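PDB 6FKG: NAD(+) phosphorylase MbcT, which degrades NAD+ by phosphorolysis as the toxin of a type II toxin-antitoxin pair and kills the cell unless the antitoxin MbcA blocks its active site. Local coordinates for residues Y26-A31 against Q64-E69; A88-T93 against S172-P177; F137-G142 against E159-P164. One frame throughout, in Å; residues are numbered along the deposited sequence.

Contact 1. Residues Y26-A31 against Q64-E69; sequences YRYTGA and QACMVE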
loop_
_atom_site.group_PDB
_atom_site.type_symbol
_atom_site.label_atom_id
_atom_site.label_comp_id
_atom_site.label_asym_id
_atom_site.label_seq_id
_atom_site.Cartn_x
_atom_site.Cartn_y
_atom_site.Cartn_z
ATOM N N TYR B 26 -48.405 1.826 -6.825
ATOM C CA TYR B 26 -48.332 1.467 -5.423
ATOM C C TYR B 26 -46.897 1.298 -4.995
ATOM O O TYR B 26 -46.064 0.736 -5.713
ATOM C CB TYR B 26 -49.124 0.170 -5.163
ATOM C CG TYR B 26 -50.577 0.319 -5.516
ATOM C CD1 TYR B 26 -51.025 0.107 -6.819
ATOM C CD2 TYR B 26 -51.498 0.717 -4.559
ATOM C CE1 TYR B 26 -52.357 0.273 -7.150
ATOM C CE2 TYR B 26 -52.823 0.879 -4.877
ATOM C CZ TYR B 26 -53.246 0.653 -6.168
ATOM O OH TYR B 26 -54.568 0.817 -6.473
ATOM N N ARG B 27 -46.620 1.796 -3.802
ATOM C CA ARG B 27 -45.310 1.697 -3.216
ATOM C C ARG B 27 -45.465 1.367 -1.734
ATOM O O ARG B 27 -46.393 1.856 -1.114
ATOM C CB ARG B 27 -44.569 3.024 -3.386
ATOM C CG ARG B 27 -43.209 2.990 -2.808
ATOM C CD ARG B 27 -42.631 4.377 -2.612
ATOM N NE ARG B 27 -41.260 4.206 -2.175
ATOM C CZ ARG B 27 -40.456 5.200 -1.847
ATOM N NH1 ARG B 27 -40.897 6.455 -1.919
ATOM N NH2 ARG B 27 -39.212 4.938 -1.460
ATOM N N TYR B 28 -44.557 0.586 -1.149
ATOM C CA TYR B 28 -44.601 0.412 0.303
ATOM C C TYR B 28 -43.312 0.972 0.914
ATOM O O TYR B 28 -42.257 1.017 0.270
ATOM C CB TYR B 28 -44.842 -1.076 0.700
ATOM C CG TYR B 28 -43.616 -1.950 0.561
ATOM C CD1 TYR B 28 -43.194 -2.387 -0.684
ATOM C CD2 TYR B 28 -42.882 -2.335 1.675
ATOM C CE1 TYR B 28 -42.065 -3.165 -0.824
ATOM C CE2 TYR B 28 -41.741 -3.111 1.543
ATOM C CZ TYR B 28 -41.339 -3.521 0.296
ATOM O OH TYR B 28 -40.209 -4.301 0.166
ATOM N N THR B 29 -43.426 1.486 2.137
ATOM C CA THR B 29 -42.284 2.005 2.867
ATOM C C THR B 29 -42.516 1.707 4.335
ATOM O O THR B 29 -43.640 1.412 4.742
ATOM C CB THR B 29 -42.104 3.550 2.724
ATOM O OG1 THR B 29 -43.192 4.216 3.371
ATOM C CG2 THR B 29 -42.008 3.981 1.269
ATOM N N GLY B 30 -41.466 1.816 5.137
ATOM C CA GLY B 30 -41.656 1.954 6.569
ATOM C C GLY B 30 -42.621 3.090 6.835
ATOM O O GLY B 30 -42.687 4.067 6.063
ATOM N N ALA B 31 -43.357 2.970 7.936
ATOM C CA ALA B 31 -44.449 3.882 8.248
ATOM C C ALA B 31 -43.969 5.319 8.454
ATOM O O ALA B 31 -44.745 6.264 8.294
ATOM C CB ALA B 31 -45.201 3.394 9.489
ATOM N N GLN B 64 -51.568 -5.689 -5.888
ATOM C CA GLN B 64 -51.167 -7.100 -5.861
ATOM C C GLN B 64 -49.707 -7.267 -6.265
ATOM O O GLN B 64 -48.963 -8.038 -5.653
ATOM C CB GLN B 64 -52.054 -7.946 -6.771
ATOM C CG GLN B 64 -51.726 -9.416 -6.662
ATOM C CD GLN B 64 -52.069 -10.182 -7.914
ATOM O OE1 GLN B 64 -53.218 -10.561 -8.126
ATOM N NE2 GLN B 64 -51.068 -10.412 -8.757
ATOM N N ALA B 65 -49.292 -6.543 -7.297
ATOM C CA ALA B 65 -47.903 -6.598 -7.741
ATOM C C ALA B 65 -46.979 -6.047 -6.664
ATOM O O ALA B 65 -45.868 -6.552 -6.468
ATOM C CB ALA B 65 -47.720 -5.833 -9.046
ATOM N N CYS B 66 -47.440 -5.008 -5.978
ATOM C CA CYS B 66 -46.684 -4.454 -4.853
ATOM C C CYS B 66 -46.495 -5.523 -3.768
ATOM O O CYS B 66 -45.398 -5.653 -3.225
ATOM C CB CYS B 66 -47.380 -3.231 -4.274
ATOM S SG CYS B 66 -46.357 -2.359 -3.056
ATOM N N MET B 67 -47.550 -6.298 -3.476
ATOM C CA MET B 67 -47.460 -7.328 -2.424
ATOM C C MET B 67 -46.445 -8.397 -2.801
ATOM O O MET B 67 -45.728 -8.922 -1.948
ATOM C CB MET B 67 -48.816 -7.988 -2.153
ATOM C CG MET B 67 -49.882 -7.047 -1.547
ATOM S SD MET B 67 -49.330 -6.069 -0.123
ATOM C CE MET B 67 -48.868 -4.494 -0.872
ATOM N N VAL B 68 -46.391 -8.726 -4.085
ATOM C CA VAL B 68 -45.394 -9.680 -4.561
ATOM C C VAL B 68 -43.983 -9.132 -4.271
ATOM O O VAL B 68 -43.097 -9.875 -3.860
ATOM C CB VAL B 68 -45.585 -9.976 -6.056
ATOM C CG1 VAL B 68 -44.469 -10.884 -6.588
ATOM C CG2 VAL B 68 -46.944 -10.625 -6.280
ATOM N N GLU B 69 -43.777 -7.826 -4.439
ATOM C CA GLU B 69 -42.457 -7.259 -4.141
ATOM C C GLU B 69 -42.187 -7.273 -2.628
ATOM O O GLU B 69 -41.049 -7.493 -2.196
ATOM C CB GLU B 69 -42.327 -5.843 -4.708
ATOM C CG GLU B 69 -42.383 -5.780 -6.253
ATOM C CD GLU B 69 -41.330 -6.649 -6.933
ATOM O OE1 GLU B 69 -40.209 -6.808 -6.400
ATOM O OE2 GLU B 69 -41.626 -7.188 -8.012
#
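Strand residues 26-30 pack against helix residues 64-69, the two axes 8.0 Å apart at their closest and their N-to-C directions 34° apart, with Y26 and C66 nearest in CA position. This is helix-on-sheet packing in the RES domain: helix 63-76 lies against strand 19-30 of the mixed sheet, and no hydrogen bond joins the two segments, so the fit is apolar. C66 carries it. Its CB meets CB of Y26 at 3.9 Å, while the Y26 ring leads off away from the helix. With SG anti to the backbone N (chi1 -171°), the sulfur is turned onto the strand, 3.9 Å from the backbone N of Y28. The same sulfur makes a Cys sulfur-aromatic contact with Y28, lying obliquely to the ring and 5.2 Å from its centroid. L91 of strand 89-103 and A60 of strand 56-60 also pack on C66, so the cysteine meets three strands of the sheet.

E69 starts toward the strand, but its carboxylate turns off to a salt bridge with R72. R27 points to the other side of the sheet, where its guanidinium bonds to the carbonyls of A35 and S37 and of E111 in the antitoxin chain, MbcA. T29, two residues on, puts CG2 3.5 Å above one face of the R27 guanidinium, offset toward its rim.

Contact 2. Residues A88-T93 against S172-P177; sequences AYRLHT and SVDLTP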
loop_
_atom_site.group_PDB
_atom_site.type_symbol
_atom_site.label_atom_id
_atom_site.label_comp_id
_atom_site.label_asym_id
_atom_site.label_seq_id
_atom_site.Cartn_x
_atom_site.Cartn_y
_atom_site.Cartn_z
ATOM N N ALA B 88 -43.623 -1.793 11.339
ATOM C CA ALA B 88 -44.615 -0.851 10.826
ATOM C C ALA B 88 -44.326 -0.398 9.396
ATOM O O ALA B 88 -43.391 0.374 9.156
ATOM C CB ALA B 88 -44.702 0.356 11.744
ATOM N N TYR B 89 -45.139 -0.865 8.451
ATOM C CA TYR B 89 -45.047 -0.411 7.064
ATOM C C TYR B 89 -46.354 0.235 6.619
ATOM O O TYR B 89 -47.416 -0.001 7.202
ATOM C CB TYR B 89 -44.734 -1.568 6.112
ATOM C CG TYR B 89 -43.332 -2.117 6.216
ATOM C CD1 TYR B 89 -43.019 -3.103 7.143
ATOM C CD2 TYR B 89 -42.327 -1.654 5.374
ATOM C CE1 TYR B 89 -41.720 -3.618 7.227
ATOM C CE2 TYR B 89 -41.026 -2.145 5.453
ATOM C CZ TYR B 89 -40.735 -3.139 6.371
ATOM O OH TYR B 89 -39.454 -3.638 6.447
ATOM N N ARG B 90 -46.275 1.039 5.566
ATOM C CA ARG B 90 -47.466 1.633 4.982
ATOM C C ARG B 90 -47.485 1.430 3.471
ATOM O O ARG B 90 -46.432 1.317 2.829
ATOM C CB ARG B 90 -47.557 3.124 5.336
ATOM C CG ARG B 90 -47.916 3.361 6.805
ATOM C CD ARG B 90 -48.213 4.820 7.097
ATOM N NE ARG B 90 -48.729 5.008 8.450
ATOM C CZ ARG B 90 -48.737 6.175 9.084
ATOM N NH1 ARG B 90 -49.227 6.265 10.314
ATOM N NH2 ARG B 90 -48.249 7.253 8.485
ATOM N N LEU B 91 -48.693 1.371 2.924
ATOM C CA LEU B 91 -48.909 1.192 1.505
ATOM C C LEU B 91 -49.432 2.495 0.923
ATOM O O LEU B 91 -50.494 2.985 1.317
ATOM C CB LEU B 91 -49.910 0.050 1.240
ATOM C CG LEU B 91 -50.288 -0.147 -0.229
ATOM C CD1 LEU B 91 -49.089 -0.550 -1.079
ATOM C CD2 LEU B 91 -51.385 -1.190 -0.324
ATOM N N HIS B 92 -48.675 3.035 -0.021
ATOM C CA HIS B 92 -48.982 4.309 -0.655
ATOM C C HIS B 92 -49.548 4.137 -2.038
ATOM O O HIS B 92 -48.969 3.452 -2.874
ATOM C CB HIS B 92 -47.724 5.163 -0.745
ATOM C CG HIS B 92 -46.977 5.245 0.538
ATOM N ND1 HIS B 92 -47.463 5.927 1.634
ATOM C CD2 HIS B 92 -45.785 4.721 0.912
ATOM C CE1 HIS B 92 -46.593 5.825 2.625
ATOM N NE2 HIS B 92 -45.567 5.097 2.212
ATOM N N THR B 93 -50.678 4.778 -2.272
ATOM C CA THR B 93 -51.294 4.821 -3.579
ATOM C C THR B 93 -50.863 6.121 -4.233
ATOM O O THR B 93 -51.145 7.192 -3.706
ATOM C CB THR B 93 -52.814 4.770 -3.476
ATOM O OG1 THR B 93 -53.200 3.586 -2.768
ATOM C CG2 THR B 93 -53.447 4.771 -4.856
ATOM N N SER B 172 -52.457 6.728 1.934
ATOM C CA SER B 172 -51.481 5.886 2.645
ATOM C C SER B 172 -52.229 5.094 3.709
ATOM O O SER B 172 -53.029 5.665 4.441
ATOM C CB SER B 172 -50.375 6.723 3.309
ATOM O OG SER B 172 -49.638 7.493 2.372
ATOM N N VAL B 173 -51.980 3.793 3.802
ATOM C CA VAL B 173 -52.657 2.978 4.809
ATOM C C VAL B 173 -51.648 2.067 5.479
ATOM O O VAL B 173 -50.620 1.758 4.896
ATOM C CB VAL B 173 -53.799 2.116 4.207
ATOM C CG1 VAL B 173 -54.889 3.016 3.631
ATOM C CG2 VAL B 173 -53.249 1.142 3.154
ATOM N N ASP B 174 -51.948 1.631 6.698
ATOM C CA ASP B 174 -51.054 0.710 7.387
ATOM C C ASP B 174 -51.060 -0.632 6.688
ATOM O O ASP B 174 -52.126 -1.211 6.440
ATOM C CB ASP B 174 -51.446 0.544 8.847
ATOM C CG ASP B 174 -51.257 1.822 9.651
ATOM O OD1 ASP B 174 -50.473 2.697 9.227
ATOM O OD2 ASP B 174 -51.875 1.932 10.720
ATOM N N LEU B 175 -49.875 -1.131 6.357
ATOM C CA LEU B 175 -49.785 -2.397 5.631
ATOM C C LEU B 175 -49.549 -3.522 6.627
ATOM O O LEU B 175 -48.418 -3.912 6.904
ATOM C CB LEU B 175 -48.683 -2.352 4.574
ATOM C CG LEU B 175 -48.557 -3.587 3.665
ATOM C CD1 LEU B 175 -49.857 -3.903 2.903
ATOM C CD2 LEU B 175 -47.398 -3.364 2.710
ATOM N N THR B 176 -50.650 -4.019 7.166
ATOM C CA THR B 176 -50.641 -5.091 8.151
ATOM C C THR B 176 -50.484 -6.441 7.464
ATOM O O THR B 176 -50.698 -6.543 6.269
ATOM C CB THR B 176 -51.936 -5.068 8.958
ATOM O OG1 THR B 176 -53.038 -5.242 8.057
ATOM C CG2 THR B 176 -52.072 -3.728 9.683
ATOM N N PRO B 177 -50.099 -7.479 8.214
ATOM C CA PRO B 177 -50.112 -8.824 7.623
ATOM C C PRO B 177 -51.478 -9.179 7.026
ATOM O O PRO B 177 -51.524 -9.768 5.943
ATOM C CB PRO B 177 -49.773 -9.726 8.810
ATOM C CG PRO B 177 -48.879 -8.840 9.663
ATOM C CD PRO B 177 -49.475 -7.462 9.550
HETATM O O HOH W 1 -47.019 -2.920 8.981
#
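R90 and D174 face each other in a non-hydrogen-bonded antiparallel pair, and their side chains lie side by side. R90 is modelled in two conformers; in the one described, CG lies anti to the carbonyl carbon (chi1 -72°), which sets the chain out beside D174. From CB, 3.4 Å from the V173 carbonyl O, the arginine runs extended; CG passes both that oxygen and D174 OD1. NE then bonds OD1 at 3.0 Å in a salt bridge that is probably not permanent, meeting the oxygen nearly along its C-O axis, though OD1 is tilted 16° from the guanidinium plane. Guanidinium and carboxylate are close to coplanar, 17° apart, and R90 CZ and NH1 each lie 3.9 Å from D174 OD1. The aspartate is exposed to solvent.

Two residues further along, H92 pairs with S172. The serine OG lies in the plane of the imidazole, at its edge, 2.8 Å from ND1, and either atom could be the donor. NE2, the other ring nitrogen, is hydrogen-bonded to T29 OG1, so bonds on both nitrogens fix the ring's rotation.

Between these pairs, L91 and V173 exchange two backbone bonds, and L91 CB packs on V173 CG2 at 4.0 Å. That face continues into L175, whose CB lies 4.3 Å from CB of both L91 and Y89; M67 of helix 63-76 covers these leucines. L175 N also bonds the carbonyl O of Y89 at 2.8 Å, and a water accepting from Y89 N lies within hydrogen-bonding distance of L175 O. T176 OG1 accepts a hydrogen bond from L179 N. The whole is an antiparallel strand pair within the mixed sheet of the RES fold, the chain passing from strand 167-174 through L175 to T176, the N-cap of helix 177-185.

Contact 3. Residues F137-G142 against E159-P164; sequences FLHMQG and EQRTRP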
loop_
_atom_site.group_PDB
_atom_site.type_symbol
_atom_site.label_atom_id
_atom_site.label_comp_id
_atom_site.label_asym_id
_atom_site.label_seq_id
_atom_site.Cartn_x
_atom_site.Cartn_y
_atom_site.Cartn_z
ATOM N N PHE B 137 -29.388 9.130 -17.316
ATOM C CA PHE B 137 -28.385 9.964 -17.957
ATOM C C PHE B 137 -28.977 10.721 -19.148
ATOM O O PHE B 137 -28.623 11.876 -19.386
ATOM C CB PHE B 137 -27.198 9.106 -18.396
ATOM C CG PHE B 137 -26.111 9.886 -19.064
ATOM C CD1 PHE B 137 -25.221 10.630 -18.312
ATOM C CD2 PHE B 137 -25.986 9.885 -20.444
ATOM C CE1 PHE B 137 -24.218 11.361 -18.921
ATOM C CE2 PHE B 137 -24.992 10.615 -21.059
ATOM C CZ PHE B 137 -24.104 11.353 -20.294
ATOM N N LEU B 138 -29.895 10.079 -19.870
ATOM C CA LEU B 138 -30.563 10.669 -21.035
ATOM C C LEU B 138 -31.766 11.541 -20.665
ATOM O O LEU B 138 -32.524 11.960 -21.537
ATOM C CB LEU B 138 -31.021 9.569 -22.002
ATOM C CG LEU B 138 -29.868 8.802 -22.646
ATOM C CD1 LEU B 138 -30.376 7.546 -23.361
ATOM C CD2 LEU B 138 -29.113 9.716 -23.606
ATOM N N HIS B 139 -31.923 11.796 -19.370
ATOM C CA HIS B 139 -32.981 12.640 -18.828
ATOM C C HIS B 139 -34.370 12.050 -19.011
ATOM O O HIS B 139 -35.352 12.777 -19.066
ATOM C CB HIS B 139 -32.917 14.049 -19.441
ATOM C CG HIS B 139 -31.798 14.877 -18.902
ATOM N ND1 HIS B 139 -30.475 14.628 -19.205
ATOM C CD2 HIS B 139 -31.799 15.937 -18.058
ATOM C CE1 HIS B 139 -29.711 15.503 -18.577
ATOM N NE2 HIS B 139 -30.489 16.310 -17.876
ATOM N N MET B 140 -34.458 10.729 -19.106
ATOM C CA MET B 140 -35.758 10.081 -19.105
ATOM C C MET B 140 -36.293 10.114 -17.681
ATOM O O MET B 140 -35.517 10.137 -16.737
ATOM C CB MET B 140 -35.656 8.646 -19.619
ATOM C CG MET B 140 -35.203 8.568 -21.047
ATOM S SD MET B 140 -34.999 6.884 -21.625
ATOM C CE MET B 140 -34.743 7.174 -23.391
ATOM N N GLN B 141 -37.612 10.120 -17.526
ATOM C CA GLN B 141 -38.197 10.298 -16.209
ATOM C C GLN B 141 -38.263 8.979 -15.442
ATOM O O GLN B 141 -38.424 8.962 -14.224
ATOM C CB GLN B 141 -39.585 10.919 -16.329
ATOM C CG GLN B 141 -39.549 12.366 -16.801
ATOM C CD GLN B 141 -40.901 13.021 -16.721
ATOM O OE1 GLN B 141 -41.888 12.491 -17.228
ATOM N NE2 GLN B 141 -40.959 14.182 -16.082
ATOM N N GLY B 142 -38.102 7.865 -16.148
ATOM C CA GLY B 142 -38.064 6.596 -15.458
ATOM C C GLY B 142 -38.029 5.417 -16.397
ATOM O O GLY B 142 -37.856 5.569 -17.607
ATOM N N GLU B 159 -37.617 14.614 -8.149
ATOM C CA GLU B 159 -37.680 16.007 -7.719
ATOM C C GLU B 159 -37.233 16.992 -8.804
ATOM O O GLU B 159 -37.875 18.021 -9.014
ATOM C CB GLU B 159 -36.837 16.191 -6.449
ATOM C CG GLU B 159 -37.303 15.357 -5.233
ATOM C CD GLU B 159 -36.801 13.898 -5.230
ATOM O OE1 GLU B 159 -36.292 13.407 -6.261
ATOM O OE2 GLU B 159 -36.915 13.241 -4.172
ATOM N N GLN B 160 -36.146 16.659 -9.499
ATOM C CA GLN B 160 -35.566 17.531 -10.524
ATOM C C GLN B 160 -36.214 17.366 -11.888
ATOM O O GLN B 160 -36.187 18.281 -12.708
ATOM C CB GLN B 160 -34.062 17.270 -10.679
ATOM C CG GLN B 160 -33.197 17.918 -9.628
ATOM C CD GLN B 160 -33.313 17.215 -8.305
ATOM O OE1 GLN B 160 -33.289 15.985 -8.240
ATOM N NE2 GLN B 160 -33.455 17.989 -7.237
ATOM N N ARG B 161 -36.786 16.193 -12.133
ATOM C CA ARG B 161 -37.146 15.823 -13.494
ATOM C C ARG B 161 -38.632 15.790 -13.797
ATOM O O ARG B 161 -39.015 15.561 -14.942
ATOM C CB ARG B 161 -36.549 14.468 -13.814
ATOM C CG ARG B 161 -35.096 14.431 -13.517
ATOM C CD ARG B 161 -34.370 13.748 -14.612
ATOM N NE ARG B 161 -32.979 14.169 -14.671
ATOM C CZ ARG B 161 -32.029 13.406 -15.185
ATOM N NH1 ARG B 161 -32.366 12.217 -15.649
ATOM N NH2 ARG B 161 -30.767 13.820 -15.226
ATOM N N THR B 162 -39.465 16.015 -12.789
ATOM C CA THR B 162 -40.900 15.955 -13.008
ATOM C C THR B 162 -41.576 17.310 -12.828
ATOM O O THR B 162 -41.213 18.114 -11.970
ATOM C CB THR B 162 -41.577 14.919 -12.080
ATOM O OG1 THR B 162 -41.521 15.376 -10.724
ATOM C CG2 THR B 162 -40.906 13.542 -12.208
ATOM N N ARG B 163 -42.555 17.555 -13.685
ATOM C CA ARG B 163 -43.408 18.714 -13.571
ATOM C C ARG B 163 -44.398 18.483 -12.438
ATOM O O ARG B 163 -44.684 17.332 -12.095
ATOM C CB ARG B 163 -44.112 18.968 -14.905
ATOM C CG ARG B 163 -43.149 18.924 -16.079
ATOM C CD ARG B 163 -43.857 19.074 -17.418
ATOM N NE ARG B 163 -44.685 17.911 -17.735
ATOM C CZ ARG B 163 -44.216 16.765 -18.224
ATOM N NH1 ARG B 163 -42.918 16.619 -18.450
ATOM N NH2 ARG B 163 -45.048 15.763 -18.483
ATOM N N PRO B 164 -44.892 19.575 -11.825
ATOM C CA PRO B 164 -45.860 19.505 -10.724
ATOM C C PRO B 164 -46.995 18.517 -10.974
ATOM O O PRO B 164 -47.661 18.579 -12.013
ATOM C CB PRO B 164 -46.411 20.940 -10.640
ATOM C CG PRO B 164 -45.687 21.736 -11.703
ATOM C CD PRO B 164 -44.469 20.964 -12.072
#
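The guanidinium of R161 lies flat on the imidazole of H139, planes 15° apart and centres 4.1 Å apart, although the two side chains cross at about a right angle. NH2 sits over the middle of the ring, 3.6 Å above it, and NH1 reaches past to within 3.3 Å of H139 CA. A bend at chi2 (-137°) turns the arginine chain toward the histidine, and NH1 is held by a hydrogen bond to the carbonyl O of W136, whose side chain makes a cation-pi contact with the same arginine. H139 is the C-prime residue of a Schellman motif that ends helix 126-137: its phi is positive, H139 N bonds W136 O, and M140 N bonds the carbonyl one residue further back in the helix.

Q141 meets backbone instead. Its chain extends beyond CG, and NE2 gives a nearly straight bond of 2.6 Å to R161 O. That oxygen lies in the plane of the Q141 amide, while NE2 is tilted 26° from the plane of the carbonyl. NE2 also bonds Q166 OE1, while OE1 accepts from A100 N, so the amide is gripped at both ends. T162 CG2 packs 3.9 Å from Q141 NE2.

Overall arrangement
From the N terminus, strand 19-30 enters contact 1 first, and helix 63-76 closes that loop onto it before contact 2 opens at strand 89-103. Contacts 1 and 2 follow in series yet touch, their centres about 8 Å apart: the T29 carbonyl bonds R90 N, since strands 19-30 and 89-103 are neighbours in one sheet. Contact 2 closes only when the chain returns as strand 167-174, and contact 3 is nested inside that long loop. It joins the end of helix 126-137 to the end of helix 158-161, around the hairpin 142-156, its centre about 23 Å from that of contact 1, on the opposite side of the chain's centre.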